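Local atomic coordinates of reducing-end xylose-releasing exo-oligoxylanase Rex8A (Paenibacillus barcinonensis, PDB entry 6SUD), a protein that hydrolyses xylooligosaccharides of three to six units as an exo-oligoxylanase, releasing xylose from their reducing ends in the breakdown of xylan. Residues A[256-268]-A[306-320]. The protein carries 1 engineered substitution. Numbering follows the deposited sequence.
Sequences HGDFRHFYSDAYR and RRYTIEGEPFNEPAA. Engineered in segment 306-320: Ala320 (natural residue Leu). With XYP (beta-D-xylopyranose), chain K; XYP (beta-D-xylopyranose), chain J.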
# COMPACT_ATOMS: atom_id res chain seq x y z
N HIS A 256 -9.96 2.25 -20.47
CA HIS A 256 -8.73 1.42 -20.35
C HIS A 256 -9.05 0.06 -19.71
O HIS A 256 -8.10 -0.72 -19.55
CB HIS A 256 -7.61 2.18 -19.62
CG HIS A 256 -7.85 2.44 -18.17
ND1 HIS A 256 -8.71 3.42 -17.73
CD2 HIS A 256 -7.29 1.90 -17.07
CE1 HIS A 256 -8.71 3.43 -16.41
NE2 HIS A 256 -7.83 2.52 -15.98
N GLY A 257 -10.31 -0.21 -19.37
CA GLY A 257 -10.76 -1.57 -19.02
C GLY A 257 -11.86 -1.62 -17.98
O GLY A 257 -12.36 -0.56 -17.54
N ASP A 258 -12.23 -2.85 -17.61
CA ASP A 258 -13.36 -3.17 -16.70
C ASP A 258 -12.77 -3.45 -15.31
O ASP A 258 -12.08 -4.48 -15.18
CB ASP A 258 -14.13 -4.37 -17.25
CG ASP A 258 -15.33 -4.79 -16.42
OD1 ASP A 258 -15.57 -4.17 -15.35
OD2 ASP A 258 -16.04 -5.71 -16.87
N PHE A 259 -12.98 -2.54 -14.36
CA PHE A 259 -12.37 -2.56 -13.01
C PHE A 259 -13.47 -2.83 -11.98
O PHE A 259 -13.30 -2.53 -10.80
CB PHE A 259 -11.56 -1.27 -12.80
CG PHE A 259 -10.34 -1.21 -13.67
CD1 PHE A 259 -9.15 -1.78 -13.25
CD2 PHE A 259 -10.38 -0.60 -14.92
CE1 PHE A 259 -8.02 -1.76 -14.07
CE2 PHE A 259 -9.25 -0.56 -15.72
CZ PHE A 259 -8.08 -1.14 -15.30
N ARG A 260 -14.57 -3.43 -12.41
CA ARG A 260 -15.76 -3.67 -11.55
C ARG A 260 -15.56 -4.88 -10.64
O ARG A 260 -16.38 -5.07 -9.74
CB ARG A 260 -16.99 -3.88 -12.42
CG ARG A 260 -17.41 -2.62 -13.16
CD ARG A 260 -18.66 -2.84 -14.00
NE ARG A 260 -18.37 -3.86 -15.00
CZ ARG A 260 -19.25 -4.39 -15.84
NH1 ARG A 260 -20.52 -4.01 -15.81
NH2 ARG A 260 -18.87 -5.32 -16.69
N HIS A 261 -14.52 -5.67 -10.90
CA HIS A 261 -14.38 -7.03 -10.31
C HIS A 261 -13.23 -7.08 -9.31
O HIS A 261 -12.48 -6.10 -9.19
CB HIS A 261 -14.21 -8.05 -11.43
CG HIS A 261 -15.26 -7.91 -12.47
ND1 HIS A 261 -16.60 -8.10 -12.19
CD2 HIS A 261 -15.19 -7.56 -13.77
CE1 HIS A 261 -17.31 -7.90 -13.28
NE2 HIS A 261 -16.46 -7.57 -14.27
N PHE A 262 -13.11 -8.23 -8.64
CA PHE A 262 -12.04 -8.49 -7.65
C PHE A 262 -10.82 -9.03 -8.39
O PHE A 262 -10.81 -10.19 -8.83
CB PHE A 262 -12.53 -9.44 -6.56
CG PHE A 262 -11.54 -9.60 -5.43
CD1 PHE A 262 -11.42 -8.62 -4.45
CD2 PHE A 262 -10.72 -10.70 -5.36
CE1 PHE A 262 -10.51 -8.77 -3.40
CE2 PHE A 262 -9.80 -10.84 -4.34
CZ PHE A 262 -9.69 -9.88 -3.36
N TYR A 263 -9.82 -8.15 -8.54
CA TYR A 263 -8.53 -8.38 -9.24
C TYR A 263 -7.46 -7.54 -8.53
O TYR A 263 -7.74 -6.93 -7.50
CB TYR A 263 -8.67 -8.02 -10.72
CG TYR A 263 -7.78 -8.79 -11.68
CD1 TYR A 263 -7.84 -10.17 -11.75
CD2 TYR A 263 -6.91 -8.13 -12.53
CE1 TYR A 263 -7.04 -10.88 -12.64
CE2 TYR A 263 -6.11 -8.82 -13.42
CZ TYR A 263 -6.18 -10.20 -13.48
OH TYR A 263 -5.37 -10.86 -14.36
N SER A 264 -6.26 -7.49 -9.11
CA SER A 264 -4.97 -7.05 -8.51
C SER A 264 -5.09 -5.87 -7.53
O SER A 264 -4.58 -6.01 -6.42
CB SER A 264 -4.00 -6.71 -9.60
OG SER A 264 -3.90 -7.80 -10.50
N ASP A 265 -5.68 -4.73 -7.91
CA ASP A 265 -5.74 -3.55 -7.01
C ASP A 265 -6.44 -3.93 -5.69
O ASP A 265 -5.89 -3.64 -4.59
CB ASP A 265 -6.48 -2.36 -7.64
CG ASP A 265 -5.63 -1.45 -8.50
OD1 ASP A 265 -4.69 -1.95 -9.15
OD2 ASP A 265 -5.92 -0.25 -8.52
N ALA A 266 -7.60 -4.58 -5.81
CA ALA A 266 -8.54 -4.82 -4.68
C ALA A 266 -7.94 -5.76 -3.64
O ALA A 266 -8.46 -5.80 -2.51
CB ALA A 266 -9.87 -5.32 -5.18
N TYR A 267 -6.89 -6.52 -3.97
CA TYR A 267 -6.25 -7.44 -2.99
C TYR A 267 -5.80 -6.67 -1.75
O TYR A 267 -5.90 -7.21 -0.63
CB TYR A 267 -5.03 -8.14 -3.60
CG TYR A 267 -5.32 -8.96 -4.82
CD1 TYR A 267 -6.62 -9.25 -5.20
CD2 TYR A 267 -4.28 -9.50 -5.55
CE1 TYR A 267 -6.89 -10.02 -6.31
CE2 TYR A 267 -4.53 -10.28 -6.67
CZ TYR A 267 -5.84 -10.53 -7.06
OH TYR A 267 -6.08 -11.30 -8.15
N ARG A 268 -5.37 -5.42 -1.94
CA ARG A 268 -4.73 -4.62 -0.86
C ARG A 268 -5.78 -4.19 0.16
O ARG A 268 -5.38 -3.92 1.29
CB ARG A 268 -3.97 -3.43 -1.45
CG ARG A 268 -2.87 -3.86 -2.42
CD ARG A 268 -2.33 -2.65 -3.14
NE ARG A 268 -3.26 -2.10 -4.13
CZ ARG A 268 -2.92 -1.20 -5.06
NH1 ARG A 268 -1.69 -0.71 -5.08
NH2 ARG A 268 -3.79 -0.77 -5.95
N ARG A 306 -8.82 -17.01 -9.23
CA ARG A 306 -9.30 -16.42 -10.50
C ARG A 306 -9.55 -14.92 -10.30
O ARG A 306 -9.32 -14.41 -9.18
CB ARG A 306 -10.62 -17.07 -10.93
CG ARG A 306 -10.64 -18.59 -10.83
CD ARG A 306 -9.69 -19.23 -11.80
NE ARG A 306 -9.86 -20.68 -11.77
CZ ARG A 306 -10.75 -21.37 -12.49
NH1 ARG A 306 -11.57 -20.75 -13.33
NH2 ARG A 306 -10.81 -22.68 -12.36
N ARG A 307 -9.98 -14.24 -11.35
CA ARG A 307 -10.75 -12.98 -11.21
C ARG A 307 -12.12 -13.39 -10.68
O ARG A 307 -12.60 -14.45 -11.07
CB ARG A 307 -10.87 -12.26 -12.55
CG ARG A 307 -11.56 -10.91 -12.47
CD ARG A 307 -11.86 -10.37 -13.86
NE ARG A 307 -10.65 -10.17 -14.66
CZ ARG A 307 -9.90 -9.07 -14.69
NH1 ARG A 307 -10.21 -8.01 -13.97
NH2 ARG A 307 -8.81 -9.03 -15.45
N TYR A 308 -12.75 -12.58 -9.83
CA TYR A 308 -14.09 -12.89 -9.27
C TYR A 308 -14.97 -11.66 -9.38
O TYR A 308 -14.46 -10.56 -9.28
CB TYR A 308 -14.01 -13.31 -7.80
CG TYR A 308 -13.16 -14.54 -7.52
CD1 TYR A 308 -13.70 -15.81 -7.55
CD2 TYR A 308 -11.82 -14.41 -7.22
CE1 TYR A 308 -12.91 -16.93 -7.31
CE2 TYR A 308 -11.02 -15.52 -6.96
CZ TYR A 308 -11.58 -16.78 -6.99
OH TYR A 308 -10.77 -17.86 -6.78
N THR A 309 -16.27 -11.85 -9.57
CA THR A 309 -17.24 -10.75 -9.37
C THR A 309 -17.27 -10.50 -7.87
O THR A 309 -16.83 -11.41 -7.13
CB THR A 309 -18.63 -11.06 -9.95
OG1 THR A 309 -19.18 -12.10 -9.13
CG2 THR A 309 -18.59 -11.42 -11.41
N ILE A 310 -17.77 -9.37 -7.39
CA ILE A 310 -17.68 -9.11 -5.92
C ILE A 310 -18.67 -10.02 -5.17
O ILE A 310 -18.44 -10.20 -3.95
CB ILE A 310 -17.83 -7.62 -5.55
CG1 ILE A 310 -19.18 -7.04 -5.96
CG2 ILE A 310 -16.65 -6.82 -6.10
CD1 ILE A 310 -19.44 -5.65 -5.46
N GLU A 311 -19.68 -10.60 -5.83
CA GLU A 311 -20.59 -11.60 -5.18
C GLU A 311 -19.97 -13.01 -5.26
O GLU A 311 -20.61 -13.96 -4.76
CB GLU A 311 -22.03 -11.52 -5.71
CG GLU A 311 -22.22 -11.98 -7.15
CD GLU A 311 -23.67 -12.00 -7.63
OE1 GLU A 311 -24.57 -12.00 -6.78
OE2 GLU A 311 -23.89 -12.05 -8.86
N GLY A 312 -18.76 -13.14 -5.82
CA GLY A 312 -17.91 -14.34 -5.70
C GLY A 312 -18.01 -15.28 -6.89
O GLY A 312 -17.53 -16.43 -6.78
N GLU A 313 -18.60 -14.84 -8.01
CA GLU A 313 -18.70 -15.69 -9.22
C GLU A 313 -17.33 -15.71 -9.88
O GLU A 313 -16.79 -14.65 -10.20
CB GLU A 313 -19.81 -15.17 -10.14
CG GLU A 313 -21.18 -15.21 -9.49
CD GLU A 313 -21.79 -16.59 -9.33
OE1 GLU A 313 -22.72 -16.91 -10.11
OE2 GLU A 313 -21.38 -17.33 -8.40
N PRO A 314 -16.70 -16.90 -10.05
CA PRO A 314 -15.37 -16.98 -10.64
C PRO A 314 -15.44 -16.78 -12.16
O PRO A 314 -16.36 -17.29 -12.79
CB PRO A 314 -14.88 -18.41 -10.31
CG PRO A 314 -16.15 -19.21 -10.01
CD PRO A 314 -17.26 -18.22 -9.73
N PHE A 315 -14.48 -16.03 -12.70
CA PHE A 315 -14.17 -16.00 -14.15
C PHE A 315 -13.31 -17.22 -14.48
O PHE A 315 -12.76 -17.85 -13.57
CB PHE A 315 -13.40 -14.74 -14.55
CG PHE A 315 -14.19 -13.46 -14.50
CD1 PHE A 315 -14.60 -12.94 -13.28
CD2 PHE A 315 -14.47 -12.75 -15.66
CE1 PHE A 315 -15.32 -11.75 -13.24
CE2 PHE A 315 -15.18 -11.56 -15.61
CZ PHE A 315 -15.60 -11.07 -14.40
N ASN A 316 -13.20 -17.55 -15.76
CA ASN A 316 -12.29 -18.64 -16.20
C ASN A 316 -10.84 -18.16 -16.03
O ASN A 316 -9.96 -18.96 -15.67
CB ASN A 316 -12.66 -19.09 -17.61
CG ASN A 316 -14.01 -19.78 -17.62
OD1 ASN A 316 -14.24 -20.71 -16.83
ND2 ASN A 316 -14.92 -19.32 -18.45
N GLU A 317 -10.64 -16.86 -16.23
CA GLU A 317 -9.33 -16.16 -16.18
C GLU A 317 -8.68 -16.34 -14.81
O GLU A 317 -9.33 -16.14 -13.78
CB GLU A 317 -9.59 -14.70 -16.51
CG GLU A 317 -8.36 -13.82 -16.46
CD GLU A 317 -8.69 -12.35 -16.65
OE1 GLU A 317 -9.89 -12.01 -16.69
OE2 GLU A 317 -7.75 -11.55 -16.74
N PRO A 318 -7.38 -16.69 -14.74
CA PRO A 318 -6.66 -16.81 -13.47
C PRO A 318 -6.30 -15.43 -12.90
O PRO A 318 -6.23 -14.49 -13.65
CB PRO A 318 -5.37 -17.53 -13.87
CG PRO A 318 -5.11 -16.99 -15.26
CD PRO A 318 -6.49 -16.93 -15.89
N ALA A 319 -6.06 -15.35 -11.59
CA ALA A 319 -5.40 -14.17 -10.99
C ALA A 319 -4.04 -14.01 -11.66
O ALA A 319 -3.33 -15.02 -11.82
CB ALA A 319 -5.27 -14.34 -9.50
N ALA A 320 -3.67 -12.79 -12.05
CA ALA A 320 -2.32 -12.47 -12.56
C ALA A 320 -1.32 -12.56 -11.40
O ALA A 320 -0.19 -12.98 -11.65
CB ALA A 320 -2.27 -11.12 -13.22
O1 XYP K . -1.04 -0.01 -12.46
C1 XYP K . -1.12 1.02 -11.45
C2 XYP K . -1.70 0.54 -10.12
C3 XYP K . -1.88 1.69 -9.13
C4 XYP K . -0.82 2.75 -9.40
C5 XYP K . 0.43 2.09 -9.95
O2 XYP K . -2.94 -0.16 -10.31
O3 XYP K . -1.81 1.14 -7.81
O4 XYP K . -1.33 3.69 -10.35
O5 XYP K . 0.21 1.49 -11.22
O1 XYP J . 0.33 -6.16 -12.61
C1 XYP J . 0.02 -5.24 -11.56
C2 XYP J . 0.87 -3.99 -11.77
C3 XYP J . 0.59 -3.04 -10.64
C4 XYP J . -0.88 -2.66 -10.65
C5 XYP J . -1.76 -3.91 -10.62
O2 XYP J . 2.29 -4.26 -11.78
O3 XYP J . 1.40 -1.88 -10.78
O4 XYP J . -1.09 -1.82 -9.51
O5 XYP J . -1.37 -4.85 -11.63
O HOH W 1 -18.01 -7.45 -9.62
O HOH W 2 -8.58 -11.91 -8.31
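The loop 256-268, which contributes Ser264, Asp265 and Arg268 to the xylose sites (Asp265 inferred to be the proton acceptor), meets the hairpin 306-315 where Tyr263 stacks on Arg307. The Arg307 guanidinium lies flat over one ring face, planes 20° apart, its CZ 3.6 Å from the Tyr263 ring centroid and almost on the ring normal: a cation-pi stack. With CG anti to the backbone N (chi1 -176°) and a bend at chi3, the arginine chain lays its aliphatic part beside Tyr263 CD1 and turns its end onto the ring. Glu317 fixes the guanidinium's rotation through a side-on salt bridge, Arg307 NE to Glu317 OE1 at 2.8 Å and NH2 to OE2. With an alanine here, the Glu317 carboxylate would probably lose both of its arginine N-H partners and the Tyr263 face its flat cover. Tyr263 OH touches CB of the engineered Ala320 at 3.3 Å. In the (alpha/alpha)6 barrel of glycoside hydrolase family 8, the loop runs into helix 268-280 and the hairpin segment leads to helix 322-331, whose Leu325 packs on Phe262 and Tyr267. The backbones join as a single antiparallel bridge, a hydrogen-bonded pair: Phe262 N donates to Tyr308 O at 2.8 Å, and Tyr308 N returns a longer bond to Phe262 O. Beyond it, the edge of Phe315 stands T-shaped on His261, its CZ centred over the imidazole at 65° between planes; Arg260 CB backs the other face. Water links Arg260 O, His261 ND1 and Ile310 N at the type I turn Thr309-Gly312; a second water donates to Phe262 O and Arg306 O and accepts from Tyr267 OH at 2.6 Å. On the cleft side, Asp265 OD1 accepts from O2 of one xylose (chain K) at 2.8 Å, while Arg268 NH1 reaches O3 of the same sugar at 3.3 Å.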